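Local coordinates for protein cadherin-related family member 2 (Homo sapiens, PDB 5CZR) that mediates calcium-dependent heterophilic adhesion to CDHR5 on adjacent microvilli through its extracellular cadherin repeats, and so controls microvillar packing at the apical epithelial membrane, at residues N47-A52 with L62-D67; L71-V76 with L92-D97; S113-L118 with S211-P216; G138-S143 with L185-L190; V147-G152 with S178-L183. All blocks are in the same frame, centred on the assembly; numbering follows the deposited sequence.

Overall arrangement
All five contacts hold together two cadherin repeats: contacts 1 and 2 in the first, contacts 3, 4 and 5 in the second. Contact 1 ties a loop to a short strand; contact 2 is a strand pair of the opposite sheet, and the two touch through Phe50 and Phe74. Contacts 4 and 5 lie on the same two strands, 140-148 and 180-189, their centres about 22 Å apart. Contact 3 shares that sheet and touches contact 5 through Val212 N and Ala179 O. Contact 3, at the surface, adds polar side-chain bonds to its parallel backbone ladder, whereas the other four, partly buried, add apolar packing. Contacts 1, 2 and 4 each carry an aspartate to calcium.

Contact 1 (N47-A52 with L62-D67); sequences NAYFFA and LASALD. With CA (calcium ion), chain F.
Phe51, at the passage from the 3-10 turn 48-50 into strand 51-52, pairs antiparallel with Leu62 in a non-hydrogen-bonded pair with diverging side chains, and Phe50 O receives two N-H groups from one face of its plane: Ala63 N at 2.7 Å, nearly straight at 172°, and Ser64 N at 3.3 Å, more bent. CD1 of Leu62 nevertheless turns back to meet CE1 of the Phe51 ring at 3.8 Å. The Phe50 ring presents its edge to the other segment, where Ala65 O, 3.4 Å from Phe50 CE1, and Ser64 O lie in plane. Leu66 CD2 reaches Phe50 CD1 obliquely at 3.8 Å. Over one face of the same ring sits CE1 of Tyr49, whose own ring edge faces OG of Ser64. With Tyr49 CG between the backbone N and the carbonyl carbon (chi1 72°), its ring is folded back over Phe50. At the end of 62-67, Asp67 OD1 binds a calcium ion at 2.1 Å, a site shared with Glu18, Glu69 and Asp100. The contact packs against strand 73-81, where Phe74 stacks on Phe50 and touches Leu66, while Phe51 also reaches Met43 of strand 40-44 and Leu16 of strand 13-17.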
# COMPACT_ATOMS: atom_id res chain seq x y z
N ASN A 47 14.31 -18.50 -6.57
CA ASN A 47 14.12 -17.07 -6.43
C ASN A 47 15.32 -16.23 -6.93
O ASN A 47 15.32 -14.99 -6.78
CB ASN A 47 13.90 -16.75 -4.95
CG ASN A 47 12.59 -17.30 -4.43
OD1 ASN A 47 11.60 -17.32 -5.14
ND2 ASN A 47 12.60 -17.77 -3.19
N ALA A 48 16.33 -16.88 -7.50
CA ALA A 48 17.51 -16.13 -7.95
C ALA A 48 17.20 -15.15 -9.08
O ALA A 48 17.91 -14.17 -9.26
CB ALA A 48 18.60 -17.07 -8.39
N TYR A 49 16.13 -15.43 -9.84
CA TYR A 49 15.74 -14.62 -10.98
C TYR A 49 15.37 -13.16 -10.58
O TYR A 49 15.27 -12.29 -11.45
CB TYR A 49 14.57 -15.24 -11.75
CG TYR A 49 13.24 -15.15 -11.00
CD1 TYR A 49 12.44 -14.03 -11.11
CD2 TYR A 49 12.79 -16.19 -10.17
CE1 TYR A 49 11.22 -13.94 -10.43
CE2 TYR A 49 11.59 -16.10 -9.48
CZ TYR A 49 10.81 -14.95 -9.59
OH TYR A 49 9.61 -14.84 -8.93
N PHE A 50 15.10 -12.92 -9.31
CA PHE A 50 14.89 -11.57 -8.81
C PHE A 50 16.11 -10.66 -8.95
O PHE A 50 15.96 -9.44 -8.87
CB PHE A 50 14.47 -11.56 -7.33
CG PHE A 50 13.03 -11.86 -7.11
CD1 PHE A 50 12.06 -10.91 -7.36
CD2 PHE A 50 12.64 -13.13 -6.63
CE1 PHE A 50 10.71 -11.23 -7.19
CE2 PHE A 50 11.31 -13.42 -6.41
CZ PHE A 50 10.34 -12.46 -6.69
N PHE A 51 17.30 -11.26 -9.07
CA PHE A 51 18.53 -10.50 -9.05
C PHE A 51 19.49 -10.90 -10.18
O PHE A 51 19.34 -11.95 -10.82
CB PHE A 51 19.25 -10.72 -7.73
CG PHE A 51 18.46 -10.31 -6.52
CD1 PHE A 51 18.28 -8.94 -6.21
CD2 PHE A 51 17.92 -11.28 -5.64
CE1 PHE A 51 17.57 -8.55 -5.09
CE2 PHE A 51 17.15 -10.88 -4.56
CZ PHE A 51 16.98 -9.52 -4.27
N ALA A 52 20.49 -10.06 -10.41
CA ALA A 52 21.58 -10.34 -11.32
C ALA A 52 22.84 -9.92 -10.63
O ALA A 52 23.00 -8.76 -10.26
CB ALA A 52 21.43 -9.59 -12.63
N LEU A 62 18.72 -5.53 -9.04
CA LEU A 62 17.39 -6.14 -9.11
C LEU A 62 17.06 -6.45 -10.59
O LEU A 62 17.28 -5.61 -11.46
CB LEU A 62 16.32 -5.20 -8.57
CG LEU A 62 14.95 -5.86 -8.35
CD1 LEU A 62 14.98 -6.75 -7.12
CD2 LEU A 62 13.89 -4.77 -8.21
N ALA A 63 16.60 -7.67 -10.85
CA ALA A 63 16.31 -8.12 -12.19
C ALA A 63 14.85 -8.40 -12.41
O ALA A 63 14.43 -8.59 -13.54
CB ALA A 63 17.13 -9.37 -12.54
N SER A 64 14.07 -8.44 -11.35
CA SER A 64 12.62 -8.62 -11.47
C SER A 64 11.94 -7.93 -10.30
O SER A 64 12.46 -7.92 -9.18
CB SER A 64 12.28 -10.11 -11.51
OG SER A 64 10.97 -10.30 -12.02
N ALA A 65 10.77 -7.37 -10.54
CA ALA A 65 10.09 -6.50 -9.54
C ALA A 65 9.75 -7.26 -8.28
O ALA A 65 9.30 -8.38 -8.35
CB ALA A 65 8.81 -5.82 -10.13
N LEU A 66 10.02 -6.62 -7.15
CA LEU A 66 9.55 -7.03 -5.83
C LEU A 66 8.11 -6.60 -5.64
O LEU A 66 7.63 -5.72 -6.33
CB LEU A 66 10.42 -6.39 -4.74
CG LEU A 66 11.94 -6.64 -4.85
CD1 LEU A 66 12.70 -5.89 -3.77
CD2 LEU A 66 12.24 -8.14 -4.73
N ASP A 67 7.44 -7.20 -4.66
CA ASP A 67 6.09 -6.75 -4.24
C ASP A 67 5.78 -7.30 -2.86
O ASP A 67 5.67 -8.52 -2.70
CB ASP A 67 5.04 -7.19 -5.27
CG ASP A 67 3.63 -6.76 -4.91
OD1 ASP A 67 3.45 -5.99 -3.94
OD2 ASP A 67 2.68 -7.18 -5.62
CA CA F . 3.19 -3.92 -3.86
O HOH W 1 4.27 -3.79 -5.80
O HOH W 2 1.15 -3.60 -4.56

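Contact 2 (L71-V76 with L92-D97); sequences LYTFKV and LVIVED. With CA (calcium ion), chain G.
Phe74 CG sits between its backbone N and carbonyl carbon (chi1 60°), which lays the ring alongside Val93; Val93 holds CG1 opposite its own N (chi1 180°), a turn that sets CB over the ring centre and spreads the two methyls over the same face. Val93 CB lies 3.9 Å from the ring centroid and only 11° off its normal, a CH-pi contact; CG1 approaches CZ and CG2 approaches CE2. Val95 CG2 meets Phe74 CE1 more loosely and obliquely. Beneath these side chains the strands 73-76 and 92-96 run antiparallel. Phe74 and Val93 are a hydrogen-bonded pair: Val93 N gives a 2.7 Å bond to Phe74 O, and Phe74 N returns one of 3.0 Å to Val93 O. The next rung is Val95 N to Tyr72 O at 3.0 Å, and a water bridges Tyr72 O to Val95 O, donating to both. On the other face, with Thr73 and Ile94, the bent chain of Lys75 runs across Leu92, its NZ 3.9 Å from CD1. Strand 86-96 leads directly to Asp97, whose OD1 binds a calcium ion at 2.2 Å; Glu18 and Glu69 of the first repeat, Arg98 O and Asp100 of the linker and Asp133 of the second repeat complete this bridging site. The chemistry implies a division of labour: backbone bonds set the register, while the Phe74, Val93 and Val95 face turns to the core, where Phe74 and Val93 touch Phe51 of the facing sheet, and the Thr73, Lys75, Leu92 and Ile94 face is more exposed.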
# COMPACT_ATOMS: atom_id res chain seq x y z
N LEU A 71 4.99 -11.37 -1.98
CA LEU A 71 6.10 -12.16 -1.44
C LEU A 71 6.93 -11.25 -0.53
O LEU A 71 7.75 -10.46 -1.01
CB LEU A 71 6.96 -12.65 -2.61
CG LEU A 71 8.05 -13.64 -2.31
CD1 LEU A 71 7.47 -14.93 -1.72
CD2 LEU A 71 8.82 -13.95 -3.58
N TYR A 72 6.64 -11.28 0.77
CA TYR A 72 7.17 -10.26 1.67
C TYR A 72 8.52 -10.60 2.23
O TYR A 72 9.24 -9.74 2.71
CB TYR A 72 6.16 -9.93 2.78
CG TYR A 72 6.17 -10.91 4.00
CD1 TYR A 72 6.15 -12.31 3.84
CD2 TYR A 72 6.28 -10.42 5.28
CE1 TYR A 72 6.23 -13.17 4.93
CE2 TYR A 72 6.31 -11.27 6.40
CZ TYR A 72 6.32 -12.65 6.23
OH TYR A 72 6.37 -13.47 7.32
N THR A 73 8.87 -11.88 2.16
CA THR A 73 10.23 -12.32 2.30
C THR A 73 10.45 -13.52 1.39
O THR A 73 9.49 -14.20 1.04
CB THR A 73 10.57 -12.83 3.70
OG1 THR A 73 9.81 -14.02 3.92
CG2 THR A 73 10.27 -11.78 4.77
N PHE A 74 11.72 -13.80 1.10
CA PHE A 74 12.07 -15.02 0.39
C PHE A 74 13.55 -15.32 0.52
O PHE A 74 14.32 -14.47 0.97
CB PHE A 74 11.66 -14.95 -1.08
CG PHE A 74 12.30 -13.83 -1.86
CD1 PHE A 74 11.72 -12.58 -1.90
CD2 PHE A 74 13.48 -14.05 -2.56
CE1 PHE A 74 12.30 -11.56 -2.62
CE2 PHE A 74 14.05 -13.04 -3.32
CZ PHE A 74 13.46 -11.79 -3.34
N LYS A 75 13.91 -16.56 0.19
CA LYS A 75 15.28 -17.01 0.36
C LYS A 75 15.93 -17.09 -0.99
O LYS A 75 15.31 -17.49 -1.95
CB LYS A 75 15.35 -18.43 0.97
CG LYS A 75 14.31 -18.71 2.07
CD LYS A 75 14.78 -18.51 3.51
CE LYS A 75 13.61 -18.63 4.50
NZ LYS A 75 14.12 -18.39 5.87
N VAL A 76 17.23 -16.84 -1.00
CA VAL A 76 18.03 -17.15 -2.15
C VAL A 76 19.31 -17.82 -1.70
O VAL A 76 19.71 -17.70 -0.55
CB VAL A 76 18.37 -15.88 -2.97
CG1 VAL A 76 17.13 -15.34 -3.64
CG2 VAL A 76 19.02 -14.81 -2.10
N LEU A 92 18.28 -14.50 3.51
CA LEU A 92 16.88 -14.08 3.62
C LEU A 92 16.69 -12.67 3.04
O LEU A 92 17.37 -11.73 3.46
CB LEU A 92 16.41 -14.08 5.07
CG LEU A 92 14.95 -13.66 5.32
CD1 LEU A 92 13.96 -14.64 4.69
CD2 LEU A 92 14.67 -13.53 6.83
N VAL A 93 15.83 -12.54 2.05
CA VAL A 93 15.49 -11.21 1.52
C VAL A 93 14.22 -10.72 2.23
O VAL A 93 13.22 -11.42 2.23
CB VAL A 93 15.26 -11.24 0.01
CG1 VAL A 93 14.91 -9.84 -0.48
CG2 VAL A 93 16.51 -11.73 -0.70
N ILE A 94 14.33 -9.57 2.89
CA ILE A 94 13.18 -8.98 3.63
C ILE A 94 12.73 -7.77 2.85
O ILE A 94 13.50 -6.81 2.69
CB ILE A 94 13.60 -8.55 5.03
CG1 ILE A 94 13.98 -9.78 5.83
CG2 ILE A 94 12.48 -7.77 5.75
CD1 ILE A 94 14.85 -9.50 7.03
N VAL A 95 11.53 -7.87 2.30
CA VAL A 95 10.98 -6.82 1.50
C VAL A 95 10.23 -5.85 2.43
O VAL A 95 9.41 -6.28 3.21
CB VAL A 95 10.01 -7.40 0.45
CG1 VAL A 95 9.42 -6.28 -0.41
CG2 VAL A 95 10.71 -8.42 -0.44
N GLU A 96 10.48 -4.55 2.30
CA GLU A 96 9.74 -3.53 3.05
C GLU A 96 8.51 -3.01 2.29
O GLU A 96 8.56 -2.77 1.08
CB GLU A 96 10.62 -2.35 3.40
CG GLU A 96 11.56 -2.68 4.56
CD GLU A 96 12.22 -1.47 5.25
OE1 GLU A 96 12.38 -0.39 4.65
OE2 GLU A 96 12.64 -1.61 6.42
N ASP A 97 7.41 -2.87 3.02
CA ASP A 97 6.19 -2.33 2.49
C ASP A 97 6.39 -0.86 2.17
O ASP A 97 7.01 -0.13 2.91
CB ASP A 97 5.05 -2.53 3.48
CG ASP A 97 3.71 -2.08 2.93
OD1 ASP A 97 3.39 -2.34 1.74
OD2 ASP A 97 2.97 -1.43 3.71
CA CA G . 2.60 -1.84 -0.21
O HOH W 3 9.02 -8.39 5.11

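Contact 3 (S113-L118 with S211-P216); sequences SINETL and SVVDQP
Gln215 OE1 is gripped twice by Thr117: its hydroxyl OG1 donates at 2.8 Å from a direction tilted 30° out of the amide plane, and its backbone N, at 3.2 Å, comes nearly head-on to the C=O. The Gln215 amide also stacks on that of Asn115, the two planes 27° apart. In return, Glu116 accepts the backbone N of Gln215 on OE2 at 3.0 Å, met from well above the carboxylate plane. Glu116 CG lies between its backbone N and carbonyl carbon (chi1 89°) and the chain is extended beyond it, which carries the carboxylate across to 211-216. A leucine in place of Gln215 would probably leave the hydroxyl and N-H of Thr117 without their shared acceptor and Asn115 without its amide stack. Further out, edge strand 111-115 pairs in parallel with 206-213 in the mixed sheet, near the C-terminal end of the second cadherin repeat, through Ser113-Ser211, Ile114-Val212 and Asn115-Val213, with Ile114 N to Ser211 O and Val213 N to Ile114 O both 2.8 Å. Glu116 N then bonds Val213 O, and the type I turn from Asn115 to Leu118 presents Thr117. Asp214 OD1 lies 3.3 Å from Glu116 OE1, the carboxylate planes almost perpendicular. This proximity of like charges probably raises the proton affinity of one of them, although Glu116 OE1 also accepts a bond from Tyr174 N, which would offset part of the repulsion.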
# COMPACT_ATOMS: atom_id res chain seq x y z
N SER A 113 -32.86 5.75 0.37
CA SER A 113 -34.01 6.60 0.44
C SER A 113 -34.29 6.84 1.91
O SER A 113 -34.27 5.91 2.71
CB SER A 113 -35.19 5.89 -0.23
OG SER A 113 -36.27 6.78 -0.36
N ILE A 114 -34.47 8.09 2.30
CA ILE A 114 -34.74 8.39 3.68
C ILE A 114 -35.92 9.32 3.84
O ILE A 114 -36.13 10.24 3.04
CB ILE A 114 -33.52 8.97 4.40
CG1 ILE A 114 -32.97 10.18 3.66
CG2 ILE A 114 -32.45 7.90 4.55
CD1 ILE A 114 -31.90 10.94 4.43
N ASN A 115 -36.66 9.10 4.91
CA ASN A 115 -37.82 9.94 5.24
C ASN A 115 -37.36 11.31 5.73
O ASN A 115 -36.37 11.39 6.44
CB ASN A 115 -38.65 9.22 6.30
CG ASN A 115 -39.35 7.97 5.75
OD1 ASN A 115 -39.81 7.93 4.60
ND2 ASN A 115 -39.44 6.94 6.59
N GLU A 116 -38.08 12.36 5.34
CA GLU A 116 -37.66 13.73 5.68
C GLU A 116 -37.69 14.04 7.18
O GLU A 116 -37.05 14.98 7.61
CB GLU A 116 -38.48 14.77 4.89
CG GLU A 116 -39.76 15.22 5.58
CD GLU A 116 -40.72 16.02 4.70
OE1 GLU A 116 -40.31 16.74 3.77
OE2 GLU A 116 -41.94 15.91 4.96
N THR A 117 -38.44 13.28 7.97
CA THR A 117 -38.52 13.50 9.43
C THR A 117 -37.51 12.65 10.20
O THR A 117 -37.58 12.55 11.42
CB THR A 117 -39.92 13.11 9.98
OG1 THR A 117 -40.17 11.73 9.65
CG2 THR A 117 -41.02 14.01 9.37
N LEU A 118 -36.59 12.00 9.49
CA LEU A 118 -35.57 11.21 10.13
C LEU A 118 -34.85 12.12 11.10
O LEU A 118 -34.39 13.18 10.72
CB LEU A 118 -34.61 10.64 9.07
CG LEU A 118 -33.59 9.64 9.59
CD1 LEU A 118 -34.26 8.31 9.95
CD2 LEU A 118 -32.48 9.41 8.57
N SER A 211 -32.37 9.85 -1.93
CA SER A 211 -33.72 10.36 -2.14
C SER A 211 -34.37 10.67 -0.81
O SER A 211 -34.37 9.83 0.10
CB SER A 211 -34.56 9.33 -2.86
OG SER A 211 -34.06 9.08 -4.16
N VAL A 212 -34.96 11.86 -0.71
CA VAL A 212 -35.70 12.30 0.47
C VAL A 212 -37.20 12.10 0.23
O VAL A 212 -37.73 12.60 -0.74
CB VAL A 212 -35.45 13.79 0.73
CG1 VAL A 212 -36.12 14.22 2.01
CG2 VAL A 212 -33.97 14.06 0.85
N VAL A 213 -37.86 11.35 1.10
CA VAL A 213 -39.31 11.10 0.95
C VAL A 213 -40.13 12.18 1.71
O VAL A 213 -39.91 12.41 2.90
CB VAL A 213 -39.72 9.69 1.46
CG1 VAL A 213 -41.18 9.38 1.12
CG2 VAL A 213 -38.82 8.61 0.89
N ASP A 214 -41.05 12.85 0.99
CA ASP A 214 -41.99 13.81 1.59
C ASP A 214 -42.94 13.02 2.48
O ASP A 214 -43.35 11.91 2.13
CB ASP A 214 -42.77 14.59 0.49
CG ASP A 214 -43.49 15.88 1.02
OD1 ASP A 214 -42.92 16.70 1.81
OD2 ASP A 214 -44.64 16.09 0.59
N GLN A 215 -43.28 13.59 3.63
CA GLN A 215 -44.29 12.98 4.52
C GLN A 215 -45.34 13.96 4.98
O GLN A 215 -45.08 14.74 5.91
CB GLN A 215 -43.61 12.39 5.75
CG GLN A 215 -42.72 11.21 5.41
CD GLN A 215 -41.90 10.77 6.59
OE1 GLN A 215 -40.89 11.41 6.95
NE2 GLN A 215 -42.30 9.67 7.22
N PRO A 216 -46.53 13.94 4.35
CA PRO A 216 -47.74 14.48 5.01
C PRO A 216 -48.67 13.38 5.54
O PRO A 216 -49.77 13.68 6.00
CB PRO A 216 -48.42 15.30 3.89
CG PRO A 216 -47.61 15.06 2.64
CD PRO A 216 -46.71 13.87 2.89

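Contact 4 (G138-S143 with L185-L190); sequences GMVVYS and LKACDL. With CA (calcium ion), chain H.
Two neighbouring strands of the mixed sheet in the second cadherin repeat meet here, the edge strand 140-148 against its inner neighbour 180-189, and their ends lead to a calcium site. The side chains split by face. Toward the facing sheet, Val140 CG1 touches Ala187 CB at 3.9 Å and also lies over one face of the Tyr142 ring, offset toward its rim, while Tyr142 CD1 approaches the same Ala187 methyl obliquely. Tyr142 CG, opposite the carbonyl carbon (chi1 -61°), directs the ring toward strand 123-130, where OH bonds Ala129 N. Val141 and Cys188 lie on the other face. Just past the strand ends, Leu190 reaches back with CD1 to Met139 CB and CD2 to Val141 CG1, each at 3.9 Å. Such a pairing of edge strand and inner strand is part of the Greek-key sandwich of cadherin repeats, and two hydrogen-bonded pairs, Val141 with Cys188 and Ser143 with Lys186, carry it. Val141 N to Cys188 O is 2.8 Å and almost straight at 171°, and Cys188 N answers to Val141 O at 3.0 Å. A water donates to Val141 O at 2.8 Å and is hydrogen-bonded to Ser143 OG, with a weaker bond to Lys186 O. Cys188 is held to Cys202 by a disulfide. Asp189 OD2 binds calcium at 2.5 Å, with Asn99, Asn101 O, Asp131, Asp133 and Ala137 O, and its OD1 accepts the N of Gln201.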
# COMPACT_ATOMS: atom_id res chain seq x y z
N GLY A 138 -1.97 1.94 5.35
CA GLY A 138 -3.20 1.19 5.22
C GLY A 138 -4.39 1.70 6.06
O GLY A 138 -5.46 1.09 5.99
N MET A 139 -4.20 2.76 6.86
CA MET A 139 -5.28 3.33 7.67
C MET A 139 -6.11 4.27 6.79
O MET A 139 -5.59 5.17 6.14
CB MET A 139 -4.76 4.07 8.90
CG MET A 139 -4.21 3.15 10.00
SD MET A 139 -3.53 3.97 11.50
CE MET A 139 -2.51 2.71 12.32
N VAL A 140 -7.39 4.03 6.77
CA VAL A 140 -8.29 4.73 5.90
C VAL A 140 -8.99 5.87 6.68
O VAL A 140 -9.49 5.66 7.78
CB VAL A 140 -9.33 3.75 5.34
CG1 VAL A 140 -10.40 4.49 4.55
CG2 VAL A 140 -8.63 2.75 4.46
N VAL A 141 -9.01 7.05 6.10
CA VAL A 141 -9.92 8.11 6.51
C VAL A 141 -10.91 8.50 5.42
O VAL A 141 -10.55 8.58 4.23
CB VAL A 141 -9.18 9.36 7.00
CG1 VAL A 141 -8.28 8.99 8.17
CG2 VAL A 141 -8.42 10.04 5.87
N TYR A 142 -12.13 8.79 5.84
CA TYR A 142 -13.23 9.05 4.90
C TYR A 142 -13.57 10.54 4.86
O TYR A 142 -13.39 11.23 5.83
CB TYR A 142 -14.47 8.27 5.34
CG TYR A 142 -14.31 6.79 5.39
CD1 TYR A 142 -14.44 6.02 4.24
CD2 TYR A 142 -14.04 6.13 6.58
CE1 TYR A 142 -14.31 4.64 4.27
CE2 TYR A 142 -13.89 4.75 6.62
CZ TYR A 142 -14.05 4.01 5.47
OH TYR A 142 -13.92 2.63 5.49
N SER A 143 -14.08 11.00 3.74
CA SER A 143 -14.45 12.35 3.61
C SER A 143 -15.66 12.52 2.74
O SER A 143 -15.81 11.79 1.75
CB SER A 143 -13.38 13.08 2.83
OG SER A 143 -12.28 13.38 3.63
N LEU A 185 -17.94 10.95 -2.10
CA LEU A 185 -17.11 10.48 -1.00
C LEU A 185 -15.73 10.11 -1.51
O LEU A 185 -15.56 9.63 -2.65
CB LEU A 185 -17.76 9.26 -0.32
CG LEU A 185 -19.24 9.39 0.04
CD1 LEU A 185 -19.83 8.05 0.42
CD2 LEU A 185 -19.46 10.42 1.14
N LYS A 186 -14.76 10.26 -0.64
CA LYS A 186 -13.39 9.86 -0.91
C LYS A 186 -12.84 9.11 0.33
O LYS A 186 -13.25 9.37 1.47
CB LYS A 186 -12.57 11.10 -1.18
CG LYS A 186 -11.26 10.85 -1.87
CD LYS A 186 -10.39 12.10 -2.19
CE LYS A 186 -9.70 12.03 -3.59
NZ LYS A 186 -8.72 13.12 -3.90
N ALA A 187 -11.94 8.17 0.08
CA ALA A 187 -11.17 7.52 1.11
C ALA A 187 -9.69 7.66 0.80
O ALA A 187 -9.27 7.35 -0.31
CB ALA A 187 -11.56 6.05 1.19
N CYS A 188 -8.90 8.06 1.79
CA CYS A 188 -7.45 8.21 1.64
C CYS A 188 -6.72 7.47 2.76
O CYS A 188 -7.29 7.28 3.85
CB CYS A 188 -7.05 9.71 1.65
SG CYS A 188 -7.83 10.74 0.37
N ASP A 189 -5.46 7.08 2.53
CA ASP A 189 -4.66 6.52 3.63
C ASP A 189 -4.04 7.67 4.38
O ASP A 189 -4.19 8.80 3.97
CB ASP A 189 -3.64 5.45 3.18
CG ASP A 189 -2.69 5.93 2.10
OD1 ASP A 189 -2.19 7.09 2.18
OD2 ASP A 189 -2.42 5.16 1.15
N LEU A 190 -3.34 7.39 5.47
CA LEU A 190 -2.59 8.42 6.22
C LEU A 190 -1.18 8.58 5.74
O LEU A 190 -0.39 9.31 6.34
CB LEU A 190 -2.60 8.10 7.72
CG LEU A 190 -3.98 8.25 8.37
CD1 LEU A 190 -3.95 7.73 9.80
CD2 LEU A 190 -4.44 9.70 8.31
CA CA H . -2.04 2.75 0.89
O HOH W 4 -10.71 11.03 2.80

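Contact 5 (V147-G152 with S178-L183); sequences VIPSTG and SAFYQL
The Phe180 and Tyr181 rings both flank Pro149, which follows a cis peptide bond. Pro149 CD reaches Tyr181 CD1 at 3.7 Å and Phe180 CE1 at 4.2 Å, approaching each ring obliquely. One face of the Phe180 ring has Ser178 OG above its centre, and Val147 CG1 meets Tyr181 CD1 at 4.1 Å, the two side chains lying oblique to each other. Phe180 CG lies between its backbone N and carbonyl carbon (chi1 63°), which turns the ring back over Ser178. The hydroxyl of Ser178 donates to Phe180 O at 2.6 Å, in the carbonyl plane and on a lone pair, and lies 3.5 Å from Pro149 CG. With an alanine at this position, Phe180 O would probably be left without this donor and the Pro149 ring without part of the surface beside it. Just before the proline the segments form the end of the antiparallel pairing between strands 140-148 and 180-189 of the second cadherin repeat. Ile148 and Gln182 are its hydrogen-bonded pair: Gln182 N to Ile148 O is 2.8 Å and Ile148 N to Gln182 O is 3.0 Å. After Ile148 the chain leaves the ladder at the cis-proline, and Ser150 OG ties the turn back to Val147 O at 2.9 Å. The Tyr181 ring meets Phe158 edge-to-face, and its side chain also touches Leu172 and Val212.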
# COMPACT_ATOMS: atom_id res chain seq x y z
N VAL A 147 -21.25 18.06 -1.74
CA VAL A 147 -22.67 17.79 -1.68
C VAL A 147 -23.42 18.60 -2.75
O VAL A 147 -23.22 19.80 -2.87
CB VAL A 147 -23.22 18.12 -0.30
CG1 VAL A 147 -24.68 17.73 -0.22
CG2 VAL A 147 -22.39 17.41 0.75
N ILE A 148 -24.34 17.92 -3.43
CA ILE A 148 -25.25 18.54 -4.40
C ILE A 148 -26.69 18.23 -4.02
O ILE A 148 -26.98 17.07 -3.72
CB ILE A 148 -24.96 17.94 -5.75
CG1 ILE A 148 -23.58 18.46 -6.13
CG2 ILE A 148 -25.99 18.36 -6.77
CD1 ILE A 148 -23.11 18.37 -7.54
N PRO A 149 -27.58 19.23 -3.96
CA PRO A 149 -27.25 20.65 -4.17
C PRO A 149 -26.32 21.26 -3.12
O PRO A 149 -26.22 20.75 -2.01
CB PRO A 149 -28.63 21.36 -4.11
CG PRO A 149 -29.66 20.28 -3.99
CD PRO A 149 -28.96 19.05 -3.49
N SER A 150 -25.61 22.32 -3.52
CA SER A 150 -24.63 23.01 -2.68
C SER A 150 -25.36 24.19 -2.20
O SER A 150 -25.92 24.83 -3.03
CB SER A 150 -23.44 23.47 -3.50
OG SER A 150 -22.89 22.36 -4.19
N THR A 151 -25.35 24.51 -0.91
CA THR A 151 -26.14 25.64 -0.40
C THR A 151 -25.21 26.44 0.50
O THR A 151 -24.53 27.38 0.07
CB THR A 151 -27.42 25.19 0.36
OG1 THR A 151 -28.04 24.08 -0.30
CG2 THR A 151 -28.44 26.34 0.52
N GLY A 152 -25.13 26.00 1.75
CA GLY A 152 -25.07 26.92 2.86
C GLY A 152 -25.54 25.98 3.92
O GLY A 152 -24.77 25.56 4.75
N SER A 178 -34.49 20.15 -0.23
CA SER A 178 -34.21 19.36 -1.42
C SER A 178 -34.88 18.00 -1.35
O SER A 178 -34.97 17.38 -0.27
CB SER A 178 -32.70 19.16 -1.60
OG SER A 178 -32.43 18.57 -2.84
N ALA A 179 -35.34 17.54 -2.51
CA ALA A 179 -35.87 16.18 -2.67
C ALA A 179 -34.76 15.14 -2.78
O ALA A 179 -35.05 13.95 -2.74
CB ALA A 179 -36.76 16.10 -3.91
N PHE A 180 -33.51 15.57 -2.92
CA PHE A 180 -32.41 14.64 -3.02
C PHE A 180 -31.06 15.25 -2.67
O PHE A 180 -30.90 16.46 -2.64
CB PHE A 180 -32.31 14.09 -4.44
CG PHE A 180 -32.01 15.15 -5.44
CD1 PHE A 180 -30.69 15.57 -5.66
CD2 PHE A 180 -33.04 15.82 -6.08
CE1 PHE A 180 -30.41 16.61 -6.54
CE2 PHE A 180 -32.76 16.85 -6.98
CZ PHE A 180 -31.45 17.24 -7.21
N TYR A 181 -30.09 14.38 -2.42
CA TYR A 181 -28.71 14.79 -2.31
C TYR A 181 -27.83 13.78 -3.01
O TYR A 181 -28.08 12.58 -2.94
CB TYR A 181 -28.31 14.91 -0.84
CG TYR A 181 -29.13 15.97 -0.12
CD1 TYR A 181 -28.77 17.31 -0.19
CD2 TYR A 181 -30.28 15.62 0.59
CE1 TYR A 181 -29.52 18.30 0.47
CE2 TYR A 181 -31.04 16.58 1.22
CZ TYR A 181 -30.66 17.92 1.16
OH TYR A 181 -31.40 18.88 1.78
N GLN A 182 -26.78 14.27 -3.66
CA GLN A 182 -25.68 13.42 -4.08
C GLN A 182 -24.43 13.77 -3.31
O GLN A 182 -24.01 14.92 -3.30
CB GLN A 182 -25.42 13.59 -5.55
CG GLN A 182 -24.67 12.42 -6.12
CD GLN A 182 -23.90 12.77 -7.37
OE1 GLN A 182 -23.14 13.77 -7.46
NE2 GLN A 182 -24.03 11.90 -8.35
N LEU A 183 -23.87 12.78 -2.62
CA LEU A 183 -22.68 12.95 -1.81
C LEU A 183 -21.53 12.31 -2.53
O LEU A 183 -21.61 11.12 -2.85
CB LEU A 183 -22.80 12.28 -0.42
CG LEU A 183 -23.49 12.95 0.76
CD1 LEU A 183 -24.82 13.47 0.29
CD2 LEU A 183 -23.70 12.03 1.94